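Local atomic coordinates of glutamate racemase (Campylobacter jejuni, PDB entry 3UHF), a protein that belongs to the Asp/Glu/hydantoin racemase family and folds into two parallel-sheet alpha/beta units with D-glutamic acid bound in a pocket. Residues Y114-A127 with I225-E239. Residues are numbered along the deposited sequence; the frame is centred on the assembly and turned at random.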
loop_
_atom_site.group_PDB
_atom_site.type_symbol
_atom_site.label_atom_id
_atom_site.label_comp_id
_atom_site.label_asym_id
_atom_site.label_seq_id
_atom_site.Cartn_x
_atom_site.Cartn_y
_atom_site.Cartn_z
ATOM N N TYR A 114 -5.921 -4.121 9.025
ATOM C CA TYR A 114 -6.460 -3.340 7.911
ATOM C C TYR A 114 -5.511 -3.412 6.730
ATOM O O TYR A 114 -4.296 -3.317 6.916
ATOM C CB TYR A 114 -6.618 -1.874 8.310
ATOM C CG TYR A 114 -7.649 -1.662 9.399
ATOM C CD1 TYR A 114 -8.998 -1.849 9.136
ATOM C CD2 TYR A 114 -7.271 -1.295 10.684
ATOM C CE1 TYR A 114 -9.956 -1.668 10.126
ATOM C CE2 TYR A 114 -8.226 -1.109 11.688
ATOM C CZ TYR A 114 -9.559 -1.298 11.394
ATOM O OH TYR A 114 -10.506 -1.117 12.372
ATOM N N GLY A 115 -6.076 -3.579 5.532
ATOM C CA GLY A 115 -5.322 -3.526 4.284
ATOM C C GLY A 115 -5.526 -2.153 3.672
ATOM O O GLY A 115 -6.050 -1.252 4.347
ATOM N N VAL A 116 -5.131 -1.983 2.412
ATOM C CA VAL A 116 -5.195 -0.681 1.762
ATOM C C VAL A 116 -6.228 -0.597 0.636
ATOM O O VAL A 116 -6.406 0.460 0.033
ATOM C CB VAL A 116 -3.815 -0.257 1.211
ATOM C CG1 VAL A 116 -2.860 0.079 2.360
ATOM C CG2 VAL A 116 -3.226 -1.362 0.307
ATOM N N ILE A 117 -6.913 -1.696 0.348
ATOM C CA ILE A 117 -7.820 -1.706 -0.796
ATOM C C ILE A 117 -9.142 -0.984 -0.501
ATOM O O ILE A 117 -9.568 -0.134 -1.282
ATOM C CB ILE A 117 -8.072 -3.137 -1.308
ATOM C CG1 ILE A 117 -6.752 -3.719 -1.831
ATOM C CG2 ILE A 117 -9.117 -3.132 -2.406
ATOM C CD1 ILE A 117 -6.839 -5.160 -2.287
ATOM N N ASP A 118 -9.785 -1.323 0.611
ATOM C CA ASP A 118 -11.026 -0.649 1.010
ATOM C C ASP A 118 -10.779 0.859 1.108
ATOM O O ASP A 118 -11.538 1.671 0.554
ATOM C CB ASP A 118 -11.519 -1.228 2.336
ATOM C CG ASP A 118 -12.916 -0.755 2.719
ATOM O OD1 ASP A 118 -13.476 0.124 2.028
ATOM O OD2 ASP A 118 -13.452 -1.271 3.729
ATOM N N ALA A 119 -9.690 1.227 1.774
ATOM C CA ALA A 119 -9.321 2.627 1.907
ATOM C C ALA A 119 -9.154 3.325 0.558
ATOM O O ALA A 119 -9.600 4.456 0.382
ATOM C CB ALA A 119 -8.035 2.745 2.717
ATOM N N GLY A 120 -8.479 2.668 -0.380
ATOM C CA GLY A 120 -8.254 3.251 -1.692
ATOM C C GLY A 120 -9.555 3.441 -2.466
ATOM O O GLY A 120 -9.750 4.436 -3.160
ATOM N N VAL A 121 -10.455 2.474 -2.359
ATOM C CA VAL A 121 -11.778 2.629 -2.968
ATOM C C VAL A 121 -12.556 3.801 -2.357
ATOM O O VAL A 121 -13.130 4.628 -3.081
ATOM C CB VAL A 121 -12.582 1.319 -2.870
ATOM C CG1 VAL A 121 -14.030 1.547 -3.287
ATOM C CG2 VAL A 121 -11.916 0.250 -3.745
ATOM N N GLU A 122 -12.571 3.875 -1.031
ATOM C CA GLU A 122 -13.218 4.988 -0.338
ATOM C C GLU A 122 -12.648 6.336 -0.799
ATOM O O GLU A 122 -13.398 7.277 -1.056
ATOM C CB GLU A 122 -13.061 4.853 1.183
ATOM C CG GLU A 122 -13.434 6.133 1.935
ATOM C CD GLU A 122 -13.269 6.022 3.435
ATOM O OE1 GLU A 122 -13.321 4.892 3.974
ATOM O OE2 GLU A 122 -13.093 7.080 4.072
ATOM N N ALA A 123 -11.321 6.422 -0.908
ATOM C CA ALA A 123 -10.676 7.668 -1.325
ATOM C C ALA A 123 -11.060 8.061 -2.753
ATOM O O ALA A 123 -11.231 9.254 -3.064
ATOM C CB ALA A 123 -9.155 7.550 -1.193
ATOM N N THR A 124 -11.218 7.059 -3.614
ATOM C CA THR A 124 -11.605 7.289 -5.004
ATOM C C THR A 124 -13.029 7.837 -5.095
ATOM O O THR A 124 -13.295 8.786 -5.837
ATOM C CB THR A 124 -11.493 5.990 -5.843
ATOM O OG1 THR A 124 -10.168 5.458 -5.729
ATOM C CG2 THR A 124 -11.799 6.249 -7.321
ATOM N N ILE A 125 -13.943 7.243 -4.332
ATOM C CA ILE A 125 -15.318 7.736 -4.275
ATOM C C ILE A 125 -15.389 9.174 -3.739
ATOM O O ILE A 125 -16.117 10.012 -4.275
ATOM C CB ILE A 125 -16.205 6.789 -3.442
ATOM C CG1 ILE A 125 -16.336 5.442 -4.169
ATOM C CG2 ILE A 125 -17.573 7.422 -3.185
ATOM C CD1 ILE A 125 -17.054 4.374 -3.364
ATOM N N LYS A 126 -14.617 9.479 -2.702
ATOM C CA LYS A 126 -14.579 10.849 -2.197
ATOM C C LYS A 126 -14.043 11.831 -3.241
ATOM O O LYS A 126 -14.525 12.959 -3.346
ATOM C CB LYS A 126 -13.713 10.950 -0.952
ATOM C CG LYS A 126 -14.310 10.353 0.318
ATOM C CD LYS A 126 -13.359 10.655 1.477
ATOM C CE LYS A 126 -13.748 9.942 2.758
ATOM N NZ LYS A 126 -12.592 9.940 3.699
ATOM N N ALA A 127 -13.041 11.398 -4.005
ATOM C CA ALA A 127 -12.404 12.264 -4.985
ATOM C C ALA A 127 -13.308 12.518 -6.193
ATOM O O ALA A 127 -13.331 13.621 -6.735
ATOM C CB ALA A 127 -11.072 11.661 -5.441
ATOM N N ILE A 225 -4.818 8.543 -6.904
ATOM C CA ILE A 225 -5.230 8.065 -5.591
ATOM C C ILE A 225 -4.081 7.295 -4.947
ATOM O O ILE A 225 -3.696 6.235 -5.425
ATOM C CB ILE A 225 -6.490 7.157 -5.676
ATOM C CG1 ILE A 225 -7.590 7.829 -6.507
ATOM C CG2 ILE A 225 -6.969 6.791 -4.287
ATOM C CD1 ILE A 225 -8.077 9.168 -5.956
ATOM N N HIS A 226 -3.541 7.838 -3.856
ATOM C CA HIS A 226 -2.358 7.274 -3.186
ATOM C C HIS A 226 -2.850 6.353 -2.047
ATOM O O HIS A 226 -3.658 6.774 -1.214
ATOM C CB HIS A 226 -1.548 8.470 -2.661
ATOM C CG HIS A 226 -0.237 8.132 -2.024
ATOM N ND1 HIS A 226 -0.136 7.453 -0.830
ATOM C CD2 HIS A 226 1.030 8.468 -2.376
ATOM C CE1 HIS A 226 1.139 7.348 -0.494
ATOM N NE2 HIS A 226 1.866 7.963 -1.410
ATOM N N SER A 227 -2.412 5.095 -2.042
ATOM C CA SER A 227 -2.905 4.108 -1.073
ATOM C C SER A 227 -2.529 4.448 0.364
ATOM O O SER A 227 -3.292 4.164 1.297
ATOM C CB SER A 227 -2.414 2.689 -1.427
ATOM O OG SER A 227 -3.027 2.220 -2.619
ATOM N N GLY A 228 -1.357 5.052 0.545
ATOM C CA GLY A 228 -0.914 5.470 1.867
ATOM C C GLY A 228 -1.742 6.615 2.427
ATOM O O GLY A 228 -2.161 6.590 3.587
ATOM N N ASP A 229 -1.961 7.641 1.619
ATOM C CA ASP A 229 -2.813 8.749 2.062
ATOM C C ASP A 229 -4.232 8.240 2.304
ATOM O O ASP A 229 -4.912 8.693 3.219
ATOM C CB ASP A 229 -2.829 9.867 1.023
ATOM C CG ASP A 229 -1.462 10.523 0.842
ATOM O OD1 ASP A 229 -0.624 10.426 1.767
ATOM O OD2 ASP A 229 -1.229 11.142 -0.221
ATOM N N ALA A 230 -4.678 7.299 1.477
ATOM C CA ALA A 230 -6.018 6.733 1.633
ATOM C C ALA A 230 -6.185 6.025 2.974
ATOM O O ALA A 230 -7.189 6.212 3.665
ATOM C CB ALA A 230 -6.333 5.769 0.488
ATOM N N ILE A 231 -5.211 5.193 3.340
ATOM C CA ILE A 231 -5.322 4.442 4.584
ATOM C C ILE A 231 -5.246 5.392 5.789
ATOM O O ILE A 231 -5.880 5.146 6.805
ATOM C CB ILE A 231 -4.288 3.268 4.673
ATOM C CG1 ILE A 231 -4.573 2.350 5.867
ATOM C CG2 ILE A 231 -2.865 3.798 4.797
ATOM C CD1 ILE A 231 -5.946 1.711 5.875
ATOM N N VAL A 232 -4.509 6.494 5.676
ATOM C CA VAL A 232 -4.502 7.474 6.770
ATOM C C VAL A 232 -5.921 7.990 7.054
ATOM O O VAL A 232 -6.365 8.013 8.201
ATOM C CB VAL A 232 -3.556 8.670 6.503
ATOM C CG1 VAL A 232 -3.815 9.784 7.503
ATOM C CG2 VAL A 232 -2.087 8.227 6.562
ATOM N N GLU A 233 -6.641 8.382 6.008
ATOM C CA GLU A 233 -7.985 8.929 6.198
ATOM C C GLU A 233 -8.939 7.863 6.738
ATOM O O GLU A 233 -9.783 8.129 7.595
ATOM C CB GLU A 233 -8.511 9.496 4.884
ATOM C CG GLU A 233 -7.660 10.630 4.342
ATOM C CD GLU A 233 -7.536 11.767 5.347
ATOM O OE1 GLU A 233 -8.586 12.300 5.773
ATOM O OE2 GLU A 233 -6.394 12.115 5.725
ATOM N N PHE A 234 -8.787 6.655 6.210
ATOM C CA PHE A 234 -9.554 5.486 6.630
ATOM C C PHE A 234 -9.371 5.192 8.119
ATOM O O PHE A 234 -10.345 4.947 8.841
ATOM C CB PHE A 234 -9.103 4.296 5.760
ATOM C CG PHE A 234 -9.783 2.984 6.073
ATOM C CD1 PHE A 234 -10.823 2.523 5.278
ATOM C CD2 PHE A 234 -9.349 2.194 7.123
ATOM C CE1 PHE A 234 -11.433 1.314 5.542
ATOM C CE2 PHE A 234 -9.959 0.986 7.396
ATOM C CZ PHE A 234 -11.001 0.543 6.601
ATOM N N LEU A 235 -8.123 5.204 8.584
ATOM C CA LEU A 235 -7.841 4.903 9.984
ATOM C C LEU A 235 -8.414 5.936 10.944
ATOM O O LEU A 235 -8.917 5.584 12.017
ATOM C CB LEU A 235 -6.336 4.771 10.214
ATOM C CG LEU A 235 -5.772 3.512 9.550
ATOM C CD1 LEU A 235 -4.256 3.481 9.653
ATOM C CD2 LEU A 235 -6.392 2.277 10.183
ATOM N N LYS A 236 -8.334 7.210 10.567
ATOM C CA LYS A 236 -8.877 8.271 11.419
ATOM C C LYS A 236 -10.380 8.116 11.623
ATOM O O LYS A 236 -10.926 8.489 12.668
ATOM C CB LYS A 236 -8.524 9.651 10.856
ATOM C CG LYS A 236 -7.018 9.938 10.910
ATOM C CD LYS A 236 -6.661 11.382 10.574
ATOM C CE LYS A 236 -6.688 11.627 9.076
ATOM N NZ LYS A 236 -6.003 12.899 8.697
ATOM N N GLU A 237 -11.051 7.542 10.633
ATOM C CA GLU A 237 -12.492 7.329 10.721
ATOM C C GLU A 237 -12.871 6.049 11.474
ATOM O O GLU A 237 -13.887 6.006 12.160
ATOM C CB GLU A 237 -13.089 7.276 9.319
ATOM C CG GLU A 237 -12.901 8.541 8.516
ATOM C CD GLU A 237 -13.006 8.280 7.025
ATOM O OE1 GLU A 237 -12.882 9.241 6.235
ATOM O OE2 GLU A 237 -13.202 7.104 6.654
ATOM N N ARG A 238 -12.061 5.005 11.316
ATOM C CA ARG A 238 -12.379 3.672 11.830
ATOM C C ARG A 238 -11.929 3.472 13.264
ATOM O O ARG A 238 -12.562 2.746 14.026
ATOM C CB ARG A 238 -11.719 2.590 10.972
ATOM C CG ARG A 238 -12.653 1.905 9.994
ATOM C CD ARG A 238 -13.021 2.822 8.854
ATOM N NE ARG A 238 -13.929 2.176 7.912
ATOM C CZ ARG A 238 -14.463 2.784 6.857
ATOM N NH1 ARG A 238 -14.182 4.058 6.609
ATOM N NH2 ARG A 238 -15.278 2.120 6.050
ATOM N N GLU A 239 -10.810 4.085 13.618
ATOM C CA GLU A 239 -10.254 3.922 14.950
ATOM C C GLU A 239 -10.275 5.243 15.705
ATOM O O GLU A 239 -10.520 6.302 15.126
ATOM C CB GLU A 239 -8.833 3.355 14.869
ATOM C CG GLU A 239 -8.767 1.955 14.264
ATOM C CD GLU A 239 -9.362 0.891 15.177
ATOM O OE1 GLU A 239 -9.369 1.096 16.405
ATOM O OE2 GLU A 239 -9.824 -0.153 14.671
HETATM O O HOH W 1 -5.658 1.390 -2.451
HETATM O O HOH W 2 -9.733 6.313 2.519
HETATM O O HOH W 3 -11.056 12.439 4.317
#
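With chi1 of Phe-234 at 179°, its CG trans to the backbone N, the ring of this residue packs beside Ala-119 and turns an edge toward the face of Tyr-114. The two rings form an offset edge-to-face pair, centroids 5.5 Å apart and planes at 70°, in which Phe-234 CE2 comes within 3.5 Å of Tyr-114 CD1. At the rim of the tyrosine, OH donates to the anti lone pair of Glu-239 OE2 (2.6 Å), while CD2 rests against a methyl of Leu-235. Helices 117-127 and 227-238 cross almost at a right angle, their axes 7.9 Å apart, consistent with the small residues at the crossing: Ala-123 CB lies 3.7 Å from Ala-230 CB, which also meets Gly-120 CA, and Ala-119 CB touches both Phe-234 CB and Ile-231 CD1. The crossing joins the two parallel-sheet units of the racemase fold, Tyr-114 lying on the edge strand of one and Ile-225 on that of the other; Val-116 comes near the bound D-glutamic acid. One water links Val-116 O with Ser-227 OG, which also bonds to Leu-202 O. Toward solvent, the extended Lys-126 places NZ 2.6 Å from Glu-237 OE1, on its syn side, and also bridges to Glu-122. The nearly coplanar carboxylates of Glu-122 and Glu-237 bring their OE2 atoms to 2.6 Å. Arg-238, its guanidinium face over Phe-234 CE1, completes this four-residue network with a salt bridge from NH1 to Glu-122 OE1, its N-H bond weak.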